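PDB 5TP4: amidase, hydantoinase/carbamoylase family from Burkholderia ambifaria, which probably hydrolyses the carbamoyl group of N-carbamoyl-L-amino acids, as a zinc-dependent amidase of the peptidase M20 family. Local coordinates for residues D11-D16 with N119-V124; K127-V132 with A414-A419; R348-E351 with T356-R359. All blocks are in the same frame, centred on the assembly; numbering follows the deposited sequence. Where two conformers were deposited one is given.

How the contacts relate
Contact 1 lies on the same side of the chain's centre as contacts 2 and 3; all three are away from the zinc site of H92 and H198. Contacts 1 and 2 are neighbours, with centres about 13 Å apart. They touch directly: V124 O and A419 N are 2.7 Å apart, a probable hydrogen bond between short strands 124-125 and 418-420. Contact 3 is more remote. Its centre is about 20 Å from that of contact 1 and about 21 Å from that of contact 2, with nearest atoms about 6 Å and 7 Å away. Helix 398-416 is common ground: L13 and A349 pack on it, and A416 ends it. Contacts 2 and 3 also reach the same mixed sheet.

Contact 1: D11-D16 with N119-V124; sequences DLLEID and NDAGIV
L13 and I123 reach toward each other and meet tip to tip. Methyl CD2 of L13 lies 3.6 Å from CD1 of I123. The other branch of the leucine goes to the helix end: L13 CD1 is 4.3 Å from A121 CB, a looser touch. The fork of L13 thus faces two residues either side of G122. Its CG is anti to the backbone N (chi1 -177°), which carries the fork out across the gap. I123 has CG1 anti to its carbonyl carbon, and its chain is extended at chi2 (168°), placing CD1 at the leucine methyl. The contact is wholly apolar, and no hydrogen bond crosses it.

The turn at G122 sets the two partners of L13. It is a Schellman motif with positive phi, and G122 N bonds back to N119 O at 3.2 Å. Nearby, D16 is the N-cap of helix 17-28, with OD1 on R19 N. D16 OD2 and D120 OD2 are 5.5 Å apart, like charges that do not touch. R19 forms a salt bridge with D120, which probably eases this pair.

The loop 11-16 lies among three helices: I15 touches 105-121 and 398-416, and L12 and E14 touch F353 of 340-353. L13 also packs on L413. N406 and N410 of helix 398-416 bond the loop backbone. I123 leans on L118 and on V418 of strand 418-420.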
loop_
_atom_site.group_PDB
_atom_site.type_symbol
_atom_site.label_atom_id
_atom_site.label_comp_id
_atom_site.label_asym_id
_atom_site.label_seq_id
_atom_site.Cartn_x
_atom_site.Cartn_y
_atom_site.Cartn_z
ATOM N N ASP B 11 20.672 -43.988 -29.052
ATOM C CA ASP B 11 22.048 -43.669 -29.426
ATOM C C ASP B 11 22.654 -42.613 -28.506
ATOM O O ASP B 11 23.888 -42.528 -28.417
ATOM C CB ASP B 11 22.116 -43.188 -30.875
ATOM C CG ASP B 11 21.826 -44.299 -31.878
ATOM O OD1 ASP B 11 21.764 -45.481 -31.482
ATOM O OD2 ASP B 11 21.641 -43.960 -33.055
ATOM N N LEU B 12 21.812 -41.827 -27.818
ATOM C CA LEU B 12 22.246 -40.856 -26.800
ATOM C C LEU B 12 23.260 -39.868 -27.381
ATOM O O LEU B 12 24.321 -39.605 -26.802
ATOM C CB LEU B 12 22.811 -41.559 -25.564
ATOM C CG LEU B 12 21.847 -42.449 -24.764
ATOM C CD1 LEU B 12 22.491 -42.931 -23.470
ATOM C CD2 LEU B 12 20.520 -41.723 -24.497
ATOM N N LEU B 13 22.936 -39.341 -28.556
ATOM C CA LEU B 13 23.749 -38.281 -29.133
ATOM C C LEU B 13 23.771 -37.093 -28.183
ATOM O O LEU B 13 22.714 -36.616 -27.760
ATOM C CB LEU B 13 23.163 -37.861 -30.486
ATOM C CG LEU B 13 23.934 -36.803 -31.265
ATOM C CD1 LEU B 13 25.268 -37.367 -31.750
ATOM C CD2 LEU B 13 23.077 -36.324 -32.439
ATOM N N GLU B 14 24.978 -36.603 -27.847
ATOM C CA GLU B 14 25.141 -35.526 -26.877
ATOM C C GLU B 14 25.766 -34.288 -27.508
ATOM O O GLU B 14 26.493 -34.372 -28.505
ATOM C CB GLU B 14 26.024 -35.966 -25.717
ATOM C CG GLU B 14 25.411 -37.051 -24.893
ATOM C CD GLU B 14 26.207 -37.356 -23.644
ATOM O OE1 GLU B 14 27.261 -36.722 -23.434
ATOM O OE2 GLU B 14 25.765 -38.232 -22.869
ATOM N N ILE B 15 25.496 -33.128 -26.895
ATOM C CA ILE B 15 26.125 -31.876 -27.323
ATOM C C ILE B 15 27.512 -31.688 -26.714
ATOM O O ILE B 15 27.991 -32.507 -25.910
ATOM C CB ILE B 15 25.250 -30.669 -26.962
ATOM C CG1 ILE B 15 25.175 -30.528 -25.429
ATOM C CG2 ILE B 15 23.859 -30.830 -27.628
ATOM C CD1 ILE B 15 25.047 -29.075 -24.978
ATOM N N ASP B 16 28.156 -30.585 -27.092
ATOM C CA ASP B 16 29.411 -30.145 -26.489
ATOM C C ASP B 16 29.031 -29.134 -25.414
ATOM O O ASP B 16 28.821 -27.958 -25.701
ATOM C CB ASP B 16 30.331 -29.540 -27.545
ATOM C CG ASP B 16 31.710 -29.203 -26.998
ATOM O OD1 ASP B 16 31.857 -28.942 -25.771
ATOM O OD2 ASP B 16 32.646 -29.178 -27.808
ATOM N N ASN B 119 26.401 -30.698 -37.104
ATOM C CA ASN B 119 27.525 -30.510 -38.018
ATOM C C ASN B 119 28.682 -31.429 -37.657
ATOM O O ASN B 119 29.261 -32.087 -38.532
ATOM C CB ASN B 119 28.001 -29.055 -38.014
ATOM C CG ASN B 119 27.032 -28.113 -38.671
ATOM O OD1 ASN B 119 26.074 -28.533 -39.335
ATOM N ND2 ASN B 119 27.262 -26.810 -38.476
ATOM N N ASP B 120 29.032 -31.487 -36.364
ATOM C CA ASP B 120 30.130 -32.343 -35.923
ATOM C C ASP B 120 29.852 -33.810 -36.230
ATOM O O ASP B 120 30.773 -34.562 -36.572
ATOM C CB ASP B 120 30.358 -32.180 -34.419
ATOM C CG ASP B 120 30.926 -30.818 -34.057
ATOM O OD1 ASP B 120 31.381 -30.107 -34.961
ATOM O OD2 ASP B 120 30.908 -30.479 -32.857
ATOM N N ALA B 121 28.596 -34.237 -36.090
ATOM C CA ALA B 121 28.226 -35.631 -36.304
ATOM C C ALA B 121 27.965 -35.971 -37.762
ATOM O O ALA B 121 27.727 -37.145 -38.073
ATOM C CB ALA B 121 26.980 -35.974 -35.482
ATOM N N GLY B 122 27.975 -34.985 -38.653
ATOM C CA GLY B 122 27.634 -35.245 -40.040
ATOM C C GLY B 122 26.195 -35.631 -40.287
ATOM O O GLY B 122 25.920 -36.393 -41.223
ATOM N N ILE B 123 25.259 -35.110 -39.498
ATOM C CA ILE B 123 23.863 -35.538 -39.566
ATOM C C ILE B 123 23.097 -34.563 -40.442
ATOM O O ILE B 123 23.170 -33.340 -40.247
ATOM C CB ILE B 123 23.229 -35.633 -38.166
ATOM C CG1 ILE B 123 23.770 -36.853 -37.425
ATOM C CG2 ILE B 123 21.695 -35.668 -38.266
ATOM C CD1 ILE B 123 23.424 -36.841 -35.953
ATOM N N VAL B 124 22.357 -35.109 -41.406
ATOM C CA VAL B 124 21.421 -34.350 -42.217
ATOM C C VAL B 124 20.018 -34.742 -41.778
ATOM O O VAL B 124 19.704 -35.931 -41.696
ATOM C CB VAL B 124 21.633 -34.627 -43.712
ATOM C CG1 VAL B 124 20.610 -33.870 -44.524
ATOM C CG2 VAL B 124 23.044 -34.230 -44.105
#

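Contact 2: K127-V132 with A414-A419; sequences KPLEIV and ARAGVA. With EDO (1,2-ethanediol), chain S.
The C-terminal end of helix 398-416 meets the start of strand 129-133 here, in the alpha/beta part of the fold that carries the zinc site. K127 N donates to A416 O at 3.0 Å, with an N-H...O angle of 169°. The bond lies in the carbonyl plane, and the C=O...N angle is 147°. It takes up a carbonyl of the last helical turn, just before G417 leaves helical geometry with positive phi.

The side chain of K127 runs back past the same carbonyl. Its CG is 3.7 Å from A416 O. Bending at chi4 (78°) turns the amine aside, and NZ gives a 2.9 Å bond to a water. That water donates in turn to R415 O at 2.7 Å, a second and indirect tie to the helix end. L129 adds an apolar touch, its CD2 3.8 Å from A416 CB. R415 sends its guanidinium to D192 as a salt bridge. K127 NZ makes a long, weak ion pair with the same carboxylate. D192 probably tempers the two positive charges.

E130 takes no part here: its OE1 accepts from O2 of 1,2-ethanediol, probably from the crystallisation liquor, at 2.6 Å, and OE2 pairs with R76. Strand 129-133 lies between strand 73-77, antiparallel, and strand 87-91, parallel. R415 touches V87 and also A193 and F195 of strand 193-199. Beyond G417, strand 418-420 pairs with 124-125.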
loop_
_atom_site.group_PDB
_atom_site.type_symbol
_atom_site.label_atom_id
_atom_site.label_comp_id
_atom_site.label_asym_id
_atom_site.label_seq_id
_atom_site.Cartn_x
_atom_site.Cartn_y
_atom_site.Cartn_z
ATOM N N LYS B 127 13.332 -33.090 -42.215
ATOM C CA LYS B 127 12.770 -31.756 -42.202
ATOM C C LYS B 127 13.874 -30.755 -41.895
ATOM O O LYS B 127 14.801 -31.054 -41.134
ATOM C CB LYS B 127 11.682 -31.630 -41.147
ATOM C CG LYS B 127 10.597 -32.646 -41.297
ATOM C CD LYS B 127 9.409 -32.230 -40.481
ATOM C CE LYS B 127 8.129 -32.734 -41.133
ATOM N NZ LYS B 127 7.935 -34.167 -40.849
ATOM N N PRO B 128 13.801 -29.561 -42.463
ATOM C CA PRO B 128 14.782 -28.524 -42.112
ATOM C C PRO B 128 14.637 -28.078 -40.663
ATOM O O PRO B 128 13.589 -28.231 -40.033
ATOM C CB PRO B 128 14.445 -27.385 -43.075
ATOM C CG PRO B 128 12.964 -27.602 -43.396
ATOM C CD PRO B 128 12.809 -29.095 -43.456
ATOM N N LEU B 129 15.730 -27.526 -40.125
ATOM C CA LEU B 129 15.750 -26.895 -38.812
ATOM C C LEU B 129 15.893 -25.392 -38.978
ATOM O O LEU B 129 16.583 -24.921 -39.888
ATOM C CB LEU B 129 16.920 -27.401 -37.941
ATOM C CG LEU B 129 17.030 -28.899 -37.667
ATOM C CD1 LEU B 129 18.074 -29.172 -36.536
ATOM C CD2 LEU B 129 15.694 -29.415 -37.256
ATOM N N GLU B 130 15.251 -24.641 -38.083
ATOM C CA GLU B 130 15.494 -23.207 -38.016
ATOM C C GLU B 130 15.633 -22.829 -36.556
ATOM O O GLU B 130 14.981 -23.426 -35.691
ATOM C CB GLU B 130 14.373 -22.404 -38.683
ATOM C CG GLU B 130 14.427 -22.523 -40.225
ATOM C CD GLU B 130 13.364 -21.697 -40.933
ATOM O OE1 GLU B 130 12.818 -20.775 -40.299
ATOM O OE2 GLU B 130 13.090 -21.955 -42.122
ATOM N N ILE B 131 16.509 -21.879 -36.284
ATOM C CA ILE B 131 16.634 -21.302 -34.954
ATOM C C ILE B 131 16.109 -19.877 -35.057
ATOM O O ILE B 131 16.396 -19.178 -36.038
ATOM C CB ILE B 131 18.091 -21.293 -34.452
ATOM C CG1 ILE B 131 18.774 -22.632 -34.632
ATOM C CG2 ILE B 131 18.155 -20.851 -33.003
ATOM C CD1 ILE B 131 20.276 -22.406 -34.538
ATOM N N VAL B 132 15.327 -19.444 -34.062
ATOM C CA VAL B 132 14.749 -18.107 -34.102
ATOM C C VAL B 132 14.967 -17.378 -32.776
ATOM O O VAL B 132 14.891 -17.969 -31.686
ATOM C CB VAL B 132 13.243 -18.154 -34.489
ATOM C CG1 VAL B 132 12.438 -19.040 -33.531
ATOM C CG2 VAL B 132 12.649 -16.760 -34.584
ATOM N N ALA B 414 14.134 -36.390 -33.190
ATOM C CA ALA B 414 13.021 -37.311 -33.366
ATOM C C ALA B 414 11.940 -36.677 -34.232
ATOM O O ALA B 414 11.402 -37.321 -35.138
ATOM C CB ALA B 414 12.458 -37.731 -32.001
ATOM N N ARG B 415 11.671 -35.386 -34.014
ATOM C CA ARG B 415 10.623 -34.715 -34.769
ATOM C C ARG B 415 11.035 -34.500 -36.218
ATOM O O ARG B 415 10.247 -34.752 -37.147
ATOM C CB ARG B 415 10.286 -33.384 -34.094
ATOM C CG ARG B 415 9.108 -32.663 -34.747
ATOM C CD ARG B 415 7.781 -33.418 -34.528
ATOM N NE ARG B 415 6.661 -32.624 -35.025
ATOM C CZ ARG B 415 5.382 -32.809 -34.728
ATOM N NH1 ARG B 415 4.995 -33.796 -33.925
ATOM N NH2 ARG B 415 4.487 -31.972 -35.243
ATOM N N ALA B 416 12.272 -34.068 -36.434
ATOM C CA ALA B 416 12.738 -33.730 -37.767
ATOM C C ALA B 416 13.152 -34.933 -38.585
ATOM O O ALA B 416 13.156 -34.850 -39.817
ATOM C CB ALA B 416 13.928 -32.768 -37.672
ATOM N N GLY B 417 13.507 -36.039 -37.945
ATOM C CA GLY B 417 13.993 -37.188 -38.670
ATOM C C GLY B 417 15.444 -37.034 -39.093
ATOM O O GLY B 417 15.991 -35.939 -39.197
ATOM N N VAL B 418 16.086 -38.171 -39.314
ATOM C CA VAL B 418 17.478 -38.208 -39.737
ATOM C C VAL B 418 17.506 -38.817 -41.127
ATOM O O VAL B 418 17.028 -39.940 -41.326
ATOM C CB VAL B 418 18.353 -38.999 -38.754
ATOM C CG1 VAL B 418 19.777 -39.108 -39.276
ATOM C CG2 VAL B 418 18.333 -38.332 -37.411
ATOM N N ALA B 419 18.035 -38.067 -42.093
ATOM C CA ALA B 419 18.116 -38.540 -43.462
ATOM C C ALA B 419 19.388 -39.336 -43.694
ATOM O O ALA B 419 19.340 -40.429 -44.266
ATOM C CB ALA B 419 18.044 -37.360 -44.432
HETATM C C1 EDO S . 8.368 -20.035 -40.950
HETATM O O1 EDO S . 8.459 -20.742 -42.193
HETATM C C2 EDO S . 9.696 -20.151 -40.227
HETATM O O2 EDO S . 10.691 -19.475 -41.008
HETATM O O HOH W 1 7.741 -34.209 -37.945
#

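Contact 3: R348-E351 with T356-R359; sequences RAAE and TNER
A350 and N357 pack their CB atoms together, 4.0 Å apart. This is the direct apolar touch between helix 340-353 and strand 357-362. Next to it, E351 CG approaches N357 ND2 at 4.3 Å, a loose touch of one methylene on the amide nitrogen. No direct hydrogen bond crosses the contact. A water does the joining instead. It donates to E351 OE2 at 2.6 Å and to N357 OD1 at 2.7 Å.

With chi1 at 63°, N357 has CG between its backbone N and carbonyl carbon, which sets the amide between the water and the backbone O of Y355, in the short turn between helix and strand. ND2 bonds to that oxygen, and OD1 is left to take the water. E351 is extended at chi2 (178°), which carries the carboxylate out to the water.

The arrangement is a helix-turn-strand connection: helix 340-353 leads through a short turn into strand 357-362 and packs back against its first residue. Further out, strand 357-362 runs parallel to strand 212-229. E358 shares backbone bonds with I212 and I214, and A350 and N357 both touch I212. T356 is held at the strand's start by OG1 bonds to T211 N and G209 O. On the helix side, A349 packs on V407 and N410 of helix 398-416.

The water gives both protons away, one to a carboxylate and one to an amide oxygen. Both acceptors are thus served without meeting, which is consistent with an ionised E351. The helix and strand are therefore joined by a small apolar touch beside a solvent-mediated polar link.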
loop_
_atom_site.group_PDB
_atom_site.type_symbol
_atom_site.label_atom_id
_atom_site.label_comp_id
_atom_site.label_asym_id
_atom_site.label_seq_id
_atom_site.Cartn_x
_atom_site.Cartn_y
_atom_site.Cartn_z
ATOM N N ARG B 348 10.430 -38.516 -23.664
ATOM C CA ARG B 348 11.156 -39.707 -24.077
ATOM C C ARG B 348 12.655 -39.441 -24.113
ATOM O O ARG B 348 13.450 -40.331 -23.783
ATOM C CB ARG B 348 10.675 -40.204 -25.450
ATOM C CG ARG B 348 9.241 -40.698 -25.500
ATOM C CD ARG B 348 8.885 -41.152 -26.952
ATOM N NE ARG B 348 7.569 -41.787 -27.012
ATOM C CZ ARG B 348 7.369 -43.093 -26.820
ATOM N NH1 ARG B 348 8.399 -43.917 -26.580
ATOM N NH2 ARG B 348 6.142 -43.585 -26.873
ATOM N N ALA B 349 13.063 -38.236 -24.533
ATOM C CA ALA B 349 14.490 -37.931 -24.549
ATOM C C ALA B 349 15.038 -37.910 -23.135
ATOM O O ALA B 349 16.119 -38.470 -22.867
ATOM C CB ALA B 349 14.754 -36.603 -25.261
ATOM N N ALA B 350 14.299 -37.286 -22.208
ATOM C CA ALA B 350 14.752 -37.287 -20.820
ATOM C C ALA B 350 14.866 -38.710 -20.293
ATOM O O ALA B 350 15.837 -39.062 -19.605
ATOM C CB ALA B 350 13.801 -36.479 -19.934
ATOM N N GLU B 351 13.880 -39.549 -20.600
ATOM C CA GLU B 351 13.918 -40.904 -20.062
ATOM C C GLU B 351 15.055 -41.705 -20.674
ATOM O O GLU B 351 15.698 -42.503 -19.976
ATOM C CB GLU B 351 12.574 -41.607 -20.290
ATOM C CG GLU B 351 11.463 -40.943 -19.483
ATOM C CD GLU B 351 10.101 -41.573 -19.710
ATOM O OE1 GLU B 351 10.056 -42.753 -20.120
ATOM O OE2 GLU B 351 9.082 -40.883 -19.470
ATOM N N THR B 356 16.670 -37.110 -14.350
ATOM C CA THR B 356 15.482 -36.900 -13.530
ATOM C C THR B 356 14.574 -35.897 -14.228
ATOM O O THR B 356 15.037 -34.979 -14.904
ATOM C CB THR B 356 15.867 -36.426 -12.119
ATOM O OG1 THR B 356 16.611 -35.206 -12.201
ATOM C CG2 THR B 356 16.748 -37.451 -11.491
ATOM N N ASN B 357 13.271 -36.120 -14.117
ATOM C CA ASN B 357 12.335 -35.355 -14.928
ATOM C C ASN B 357 10.994 -35.272 -14.216
ATOM O O ASN B 357 10.601 -36.186 -13.486
ATOM C CB ASN B 357 12.173 -35.981 -16.335
ATOM C CG ASN B 357 11.588 -37.384 -16.290
ATOM O OD1 ASN B 357 10.374 -37.549 -16.337
ATOM N ND2 ASN B 357 12.450 -38.405 -16.180
ATOM N N GLU B 358 10.270 -34.180 -14.463
ATOM C CA GLU B 358 8.896 -34.106 -13.980
ATOM C C GLU B 358 8.090 -33.187 -14.881
ATOM O O GLU B 358 8.620 -32.248 -15.487
ATOM C CB GLU B 358 8.805 -33.630 -12.524
ATOM C CG GLU B 358 9.176 -32.179 -12.253
ATOM C CD GLU B 358 9.245 -31.873 -10.739
ATOM O OE1 GLU B 358 8.186 -31.579 -10.137
ATOM O OE2 GLU B 358 10.347 -31.948 -10.150
ATOM N N ARG B 359 6.795 -33.476 -14.969
ATOM C CA ARG B 359 5.876 -32.580 -15.661
ATOM C C ARG B 359 5.686 -31.311 -14.839
ATOM O O ARG B 359 5.599 -31.358 -13.602
ATOM C CB ARG B 359 4.534 -33.272 -15.902
ATOM C CG ARG B 359 4.617 -34.350 -16.956
ATOM C CD ARG B 359 3.317 -35.122 -17.086
ATOM N NE ARG B 359 2.217 -34.343 -17.653
ATOM C CZ ARG B 359 1.982 -34.192 -18.955
ATOM N NH1 ARG B 359 2.788 -34.737 -19.851
ATOM N NH2 ARG B 359 0.938 -33.475 -19.357
HETATM O O HOH W 2 8.758 -38.755 -18.097
#